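Local coordinates for basic blue protein (Cucumis sativus, PDB 2CBP) that binds a single type 1 copper ion and, as a blue copper protein of the phytocyanin family, probably shuttles electrons, at residues M38-V43 against C79-H84; D28-N33 against I68-G73. All blocks are in the same frame, centred on the assembly; numbering follows the deposited sequence. Where two conformers were deposited one is given.

Contact 1: M38-V43 against C79-H84; sequences MHNVVV and CNFPGH. With CU (copper (II) ion), chain B.
His39 sends its ring out with CG anti to the carbonyl carbon (chi1 -59°), and Cys79 swings SG anti to its own backbone N (chi1 166°); with CG of His84 likewise anti to its carbonyl carbon, these torsions help bring three donor atoms to one copper ion. His39 ND1 lies 1.9 Å from the copper and Cys79 SG 2.2 Å, while His84 also binds through ND1. The two coordinating nitrogens, His39 ND1 and His84 ND1, are only 3.0 Å apart, a closeness that their shared metal explains. The imidazole planes stand 62° apart, neither stacked nor edge-to-face, and SG meets the His39 ring at its edge. Histidine suits this place because its nitrogen bonds the metal in the ring plane; cysteine supplies the sulfur ligand. This is the type 1 copper site of the cupredoxin fold: one histidine comes from the residues just before strand 41-44, the cysteine and second histidine from the loop after strand 73-78, and Met89 completes the ligand set. Beside the metal, Asn40 ties the two segments together with both ends of its amide. Its OD1 accepts the backbone N-H of Asn80 at 2.9 Å, on a lone pair in the carbonyl plane, and the same oxygen lies 3.6 Å from Cys79 SG. Asn40 ND2 donates to Asn80 OD1 at 2.8 Å, from above that carbonyl's plane. A primary amide, donor and acceptor at once, fits this role. Val42 CG2 packs on the Asn80 amide, whose ND2 is taken by Thr54 OG1. Phe81 turns one face to the backbone of Met38 and His39, with Met38 O 3.3 Å from its CD2, and its CB sits over the centre of the His84 ring.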
loop_
_atom_site.group_PDB
_atom_site.type_symbol
_atom_site.label_atom_id
_atom_site.label_comp_id
_atom_site.label_asym_id
_atom_site.label_seq_id
_atom_site.Cartn_x
_atom_site.Cartn_y
_atom_site.Cartn_z
ATOM N N MET A 38 -10.506 10.592 3.242
ATOM C CA MET A 38 -9.571 10.506 4.336
ATOM C C MET A 38 -8.262 9.781 4.115
ATOM O O MET A 38 -7.392 9.849 4.998
ATOM C CB MET A 38 -10.297 9.711 5.496
ATOM C CG MET A 38 -11.641 10.339 5.780
ATOM S SD MET A 38 -12.370 9.826 7.331
ATOM C CE MET A 38 -12.203 8.034 7.205
ATOM N N HIS A 39 -8.162 9.066 3.025
ATOM C CA HIS A 39 -6.974 8.264 2.696
ATOM C C HIS A 39 -6.784 8.099 1.185
ATOM O O HIS A 39 -7.683 8.337 0.401
ATOM C CB HIS A 39 -7.113 6.871 3.318
ATOM C CG HIS A 39 -7.277 6.745 4.794
ATOM N ND1 HIS A 39 -6.227 6.920 5.703
ATOM C CD2 HIS A 39 -8.416 6.423 5.497
ATOM C CE1 HIS A 39 -6.750 6.729 6.879
ATOM N NE2 HIS A 39 -8.055 6.428 6.813
ATOM N N ASN A 40 -5.586 7.659 0.810
ATOM C CA ASN A 40 -5.180 7.405 -0.560
ATOM C C ASN A 40 -4.155 6.236 -0.515
ATOM O O ASN A 40 -3.783 5.741 0.547
ATOM C CB ASN A 40 -4.616 8.614 -1.336
ATOM C CG ASN A 40 -3.406 9.245 -0.707
ATOM O OD1 ASN A 40 -2.683 8.598 0.093
ATOM N ND2 ASN A 40 -3.143 10.526 -0.987
ATOM N N VAL A 41 -3.779 5.861 -1.735
ATOM C CA VAL A 41 -2.769 4.792 -1.929
ATOM C C VAL A 41 -1.735 5.426 -2.864
ATOM O O VAL A 41 -2.102 5.897 -3.970
ATOM C CB VAL A 41 -3.387 3.490 -2.485
ATOM C CG1 VAL A 41 -2.324 2.427 -2.762
ATOM C CG2 VAL A 41 -4.500 2.945 -1.613
ATOM N N VAL A 42 -0.491 5.432 -2.436
ATOM C CA VAL A 42 0.602 6.015 -3.215
ATOM C C VAL A 42 1.694 4.950 -3.399
ATOM O O VAL A 42 2.119 4.326 -2.405
ATOM C CB VAL A 42 1.115 7.312 -2.532
ATOM C CG1 VAL A 42 2.140 8.085 -3.346
ATOM C CG2 VAL A 42 -0.013 8.223 -2.061
ATOM N N VAL A 43 2.091 4.803 -4.628
ATOM C CA VAL A 43 3.131 3.845 -5.030
ATOM C C VAL A 43 4.485 4.563 -5.045
ATOM O O VAL A 43 4.744 5.417 -5.910
ATOM C CB VAL A 43 2.794 3.236 -6.408
ATOM C CG1 VAL A 43 3.792 2.114 -6.725
ATOM C CG2 VAL A 43 1.372 2.760 -6.483
ATOM N N CYS A 79 0.215 5.868 2.483
ATOM C CA CYS A 79 -0.952 6.795 2.451
ATOM C C CYS A 79 -0.213 8.147 2.684
ATOM O O CYS A 79 0.536 8.151 3.691
ATOM C CB CYS A 79 -2.022 6.549 3.459
ATOM S SG CYS A 79 -3.185 7.934 3.635
ATOM N N ASN A 80 -0.373 9.126 1.829
ATOM C CA ASN A 80 0.369 10.379 2.055
ATOM C C ASN A 80 -0.409 11.531 2.670
ATOM O O ASN A 80 0.127 12.673 2.660
ATOM C CB ASN A 80 1.274 10.766 0.899
ATOM C CG ASN A 80 0.566 11.405 -0.272
ATOM O OD1 ASN A 80 -0.655 11.590 -0.240
ATOM N ND2 ASN A 80 1.367 11.724 -1.275
ATOM N N PHE A 81 -1.545 11.307 3.242
ATOM C CA PHE A 81 -2.313 12.309 4.018
ATOM C C PHE A 81 -1.361 12.635 5.180
ATOM O O PHE A 81 -0.587 11.781 5.642
ATOM C CB PHE A 81 -3.626 11.713 4.530
ATOM C CG PHE A 81 -4.784 11.882 3.576
ATOM C CD1 PHE A 81 -4.754 11.353 2.299
ATOM C CD2 PHE A 81 -5.903 12.587 3.999
ATOM C CE1 PHE A 81 -5.847 11.524 1.425
ATOM C CE2 PHE A 81 -6.998 12.771 3.153
ATOM C CZ PHE A 81 -6.961 12.254 1.880
ATOM N N PRO A 82 -1.358 13.864 5.632
ATOM C CA PRO A 82 -0.458 14.299 6.712
ATOM C C PRO A 82 -0.509 13.422 7.917
ATOM O O PRO A 82 -1.539 13.189 8.567
ATOM C CB PRO A 82 -0.812 15.762 6.958
ATOM C CG PRO A 82 -1.450 16.239 5.652
ATOM C CD PRO A 82 -2.220 14.987 5.164
ATOM N N GLY A 83 0.683 12.883 8.252
ATOM C CA GLY A 83 0.842 11.997 9.389
ATOM C C GLY A 83 0.398 10.577 9.239
ATOM O O GLY A 83 0.586 9.800 10.195
ATOM N N HIS A 84 -0.178 10.183 8.109
ATOM C CA HIS A 84 -0.653 8.775 7.978
ATOM C C HIS A 84 0.495 7.782 7.832
ATOM O O HIS A 84 0.443 6.736 8.506
ATOM C CB HIS A 84 -1.679 8.662 6.867
ATOM C CG HIS A 84 -3.007 9.320 7.187
ATOM N ND1 HIS A 84 -4.188 8.795 6.740
ATOM C CD2 HIS A 84 -3.266 10.448 7.918
ATOM C CE1 HIS A 84 -5.127 9.592 7.154
ATOM N NE2 HIS A 84 -4.638 10.601 7.878
HETATM CU CU CU B . -4.406 7.450 5.344
#

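Contact 2: D28-N33 against I68-G73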
loop_
_atom_site.group_PDB
_atom_site.type_symbol
_atom_site.label_atom_id
_atom_site.label_comp_id
_atom_site.label_asym_id
_atom_site.label_seq_id
_atom_site.Cartn_x
_atom_site.Cartn_y
_atom_site.Cartn_z
ATOM N N ASP A 28 -0.244 -11.096 -8.808
ATOM C CA ASP A 28 -1.235 -11.103 -7.704
ATOM C C ASP A 28 -1.778 -9.654 -7.652
ATOM O O ASP A 28 -1.153 -8.703 -8.155
ATOM C CB ASP A 28 -0.665 -11.571 -6.397
ATOM C CG ASP A 28 -0.496 -13.055 -6.215
ATOM O OD1 ASP A 28 -0.951 -13.818 -7.133
ATOM O OD2 ASP A 28 0.041 -13.540 -5.213
ATOM N N ILE A 29 -2.947 -9.520 -7.061
ATOM C CA ILE A 29 -3.641 -8.254 -6.902
ATOM C C ILE A 29 -3.864 -7.912 -5.426
ATOM O O ILE A 29 -4.287 -8.735 -4.619
ATOM C CB ILE A 29 -5.026 -8.267 -7.571
ATOM C CG1 ILE A 29 -4.830 -8.474 -9.062
ATOM C CG2 ILE A 29 -5.787 -6.975 -7.324
ATOM C CD1 ILE A 29 -6.085 -8.908 -9.817
ATOM N N LEU A 30 -3.565 -6.642 -5.125
ATOM C CA LEU A 30 -3.781 -6.104 -3.788
ATOM C C LEU A 30 -5.040 -5.208 -3.947
ATOM O O LEU A 30 -5.063 -4.389 -4.873
ATOM C CB LEU A 30 -2.660 -5.276 -3.222
ATOM C CG LEU A 30 -1.314 -5.953 -3.000
ATOM C CD1 LEU A 30 -0.440 -5.047 -2.180
ATOM C CD2 LEU A 30 -1.469 -7.297 -2.363
ATOM N N LEU A 31 -5.980 -5.457 -3.084
ATOM C CA LEU A 31 -7.250 -4.693 -3.071
ATOM C C LEU A 31 -7.277 -3.814 -1.819
ATOM O O LEU A 31 -7.230 -4.308 -0.695
ATOM C CB LEU A 31 -8.419 -5.644 -3.127
ATOM C CG LEU A 31 -9.800 -5.054 -3.403
ATOM C CD1 LEU A 31 -10.621 -6.109 -4.099
ATOM C CD2 LEU A 31 -10.477 -4.556 -2.154
ATOM N N PHE A 32 -7.371 -2.516 -2.070
ATOM C CA PHE A 32 -7.375 -1.479 -1.047
ATOM C C PHE A 32 -8.752 -0.832 -0.892
ATOM O O PHE A 32 -9.204 -0.171 -1.832
ATOM C CB PHE A 32 -6.357 -0.371 -1.416
ATOM C CG PHE A 32 -4.905 -0.756 -1.464
ATOM C CD1 PHE A 32 -4.360 -1.367 -2.579
ATOM C CD2 PHE A 32 -4.073 -0.475 -0.367
ATOM C CE1 PHE A 32 -3.014 -1.734 -2.620
ATOM C CE2 PHE A 32 -2.717 -0.817 -0.391
ATOM C CZ PHE A 32 -2.200 -1.442 -1.532
ATOM N N ASN A 33 -9.303 -1.029 0.294
ATOM C CA ASN A 33 -10.609 -0.466 0.650
ATOM C C ASN A 33 -10.455 0.653 1.690
ATOM O O ASN A 33 -9.889 0.373 2.771
ATOM C CB ASN A 33 -11.545 -1.518 1.246
ATOM C CG ASN A 33 -11.990 -2.606 0.296
ATOM O OD1 ASN A 33 -12.391 -2.342 -0.842
ATOM N ND2 ASN A 33 -11.939 -3.816 0.808
ATOM N N ILE A 68 -4.688 -3.250 -7.340
ATOM C CA ILE A 68 -3.313 -3.088 -7.846
ATOM C C ILE A 68 -2.601 -4.411 -8.052
ATOM O O ILE A 68 -2.397 -5.250 -7.191
ATOM C CB ILE A 68 -2.512 -2.129 -6.942
ATOM C CG1 ILE A 68 -3.311 -0.832 -6.860
ATOM C CG2 ILE A 68 -1.147 -1.903 -7.537
ATOM C CD1 ILE A 68 -2.849 0.230 -5.891
ATOM N N LYS A 69 -2.223 -4.610 -9.324
ATOM C CA LYS A 69 -1.548 -5.833 -9.774
ATOM C C LYS A 69 -0.058 -5.642 -9.474
ATOM O O LYS A 69 0.527 -4.605 -9.794
ATOM C CB LYS A 69 -1.776 -6.128 -11.234
ATOM C CG LYS A 69 -1.635 -7.571 -11.699
ATOM C CD LYS A 69 -1.709 -7.644 -13.229
ATOM C CE LYS A 69 -1.681 -9.076 -13.724
ATOM N NZ LYS A 69 -0.524 -9.814 -13.163
ATOM N N LEU A 70 0.492 -6.668 -8.855
ATOM C CA LEU A 70 1.903 -6.604 -8.495
ATOM C C LEU A 70 2.861 -7.080 -9.574
ATOM O O LEU A 70 2.735 -8.184 -10.128
ATOM C CB LEU A 70 2.081 -7.518 -7.285
ATOM C CG LEU A 70 1.434 -7.117 -5.972
ATOM C CD1 LEU A 70 1.809 -8.142 -4.929
ATOM C CD2 LEU A 70 1.843 -5.728 -5.539
ATOM N N PRO A 71 3.846 -6.238 -9.823
ATOM C CA PRO A 71 4.940 -6.564 -10.754
ATOM C C PRO A 71 5.883 -7.496 -9.983
ATOM O O PRO A 71 5.802 -7.642 -8.716
ATOM C CB PRO A 71 5.538 -5.213 -11.060
ATOM C CG PRO A 71 5.362 -4.386 -9.797
ATOM C CD PRO A 71 4.078 -4.919 -9.185
ATOM N N LYS A 72 6.789 -8.119 -10.682
ATOM C CA LYS A 72 7.793 -9.020 -10.072
ATOM C C LYS A 72 8.704 -8.099 -9.227
ATOM O O LYS A 72 9.062 -7.013 -9.699
ATOM C CB LYS A 72 8.630 -9.710 -11.115
ATOM C CG LYS A 72 9.023 -11.136 -10.964
ATOM C CD LYS A 72 10.392 -11.435 -10.381
ATOM C CE LYS A 72 10.398 -12.815 -9.763
ATOM N NZ LYS A 72 11.495 -13.204 -8.878
ATOM N N GLY A 73 9.040 -8.558 -8.040
ATOM C CA GLY A 73 9.919 -7.802 -7.153
ATOM C C GLY A 73 9.215 -7.040 -6.059
ATOM O O GLY A 73 8.094 -7.329 -5.639
#
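Residues 28-33 and 68-73 form an antiparallel strand pairing, continued by one further hydrogen bond where the second strand runs out into a loop, at the edge of the three-stranded sheet of this cupredoxin-like fold. Leu30 and Ile68 make the hydrogen-bonded pair: Leu30 N reaches Ile68 O at 2.8 Å, and Ile68 N returns the bond to Leu30 O at 2.7 Å. Ile29 and Lys69 are the neighbouring non-hydrogen-bonded pair, with CA atoms 4.3 Å apart. Past it, Leu70 N donates to Asp28 O at 2.7 Å in a nearly straight bond, so the pairing outlasts the regular strand by one residue. Asp28 O also takes a CA-H contact from Lys69.

The side chains divide by face. Leu30 and Ile68 point to the buried face, where Leu70 lays CD2 against CG of Leu30 at 4.1 Å; branched aliphatic chains fill such a place without bringing in polar atoms. Ile68 keeps CG1 anti to its carbonyl carbon (chi1 -55°) and extends the chain beyond it (chi2 172°), which carries CD1 to Phe32 CE1 at 3.8 Å. Ile29 and Lys69 take the other face. A lysine is at home there, its CG lying near Ile29 CG1, 4.2 Å away, while its amine makes a weak hydrogen bond to Gly27 O. Asp28 turns its carboxylate away from the pairing, to Arg25 N and the terminal Ala1 N.

Strand 2-4 flanks strand 29-33 in parallel on its other edge, bonding through Ile29 and Leu31. On the buried face Leu30, Ile68 and Leu70 meet Phe77 of strand 73-78, Phe32 adds an edge-to-face contact with Trp11, and from strand 90-95 Ile91 packs against Leu30 and Phe32, and Val93 against Leu70.

Overall arrangement
Contact 1 lies at the metal end of the fold and is only partly buried, with Met38 at its exposed rim and Asn80, Phe81 and His84 partly open; contact 2 is largely buried, with Lys69 at the surface. Their centres are about 17 Å apart, on opposite sides of the chain's centre. The first joins mainly loop residues, with the start of strand 41-44, through copper and the hydrogen bonds of the Asn40 amide, the second two strands through backbone hydrogen bonds and aliphatic packing. Strand 41-44 belongs to the four-stranded sheet, contact 2 to the three-stranded one; they meet in the core, where Val41 CG2 lies 3.7 Å from Phe32 CD2 and Val41 CG1 packs on Ile68 CD1. Along the chain their segments alternate.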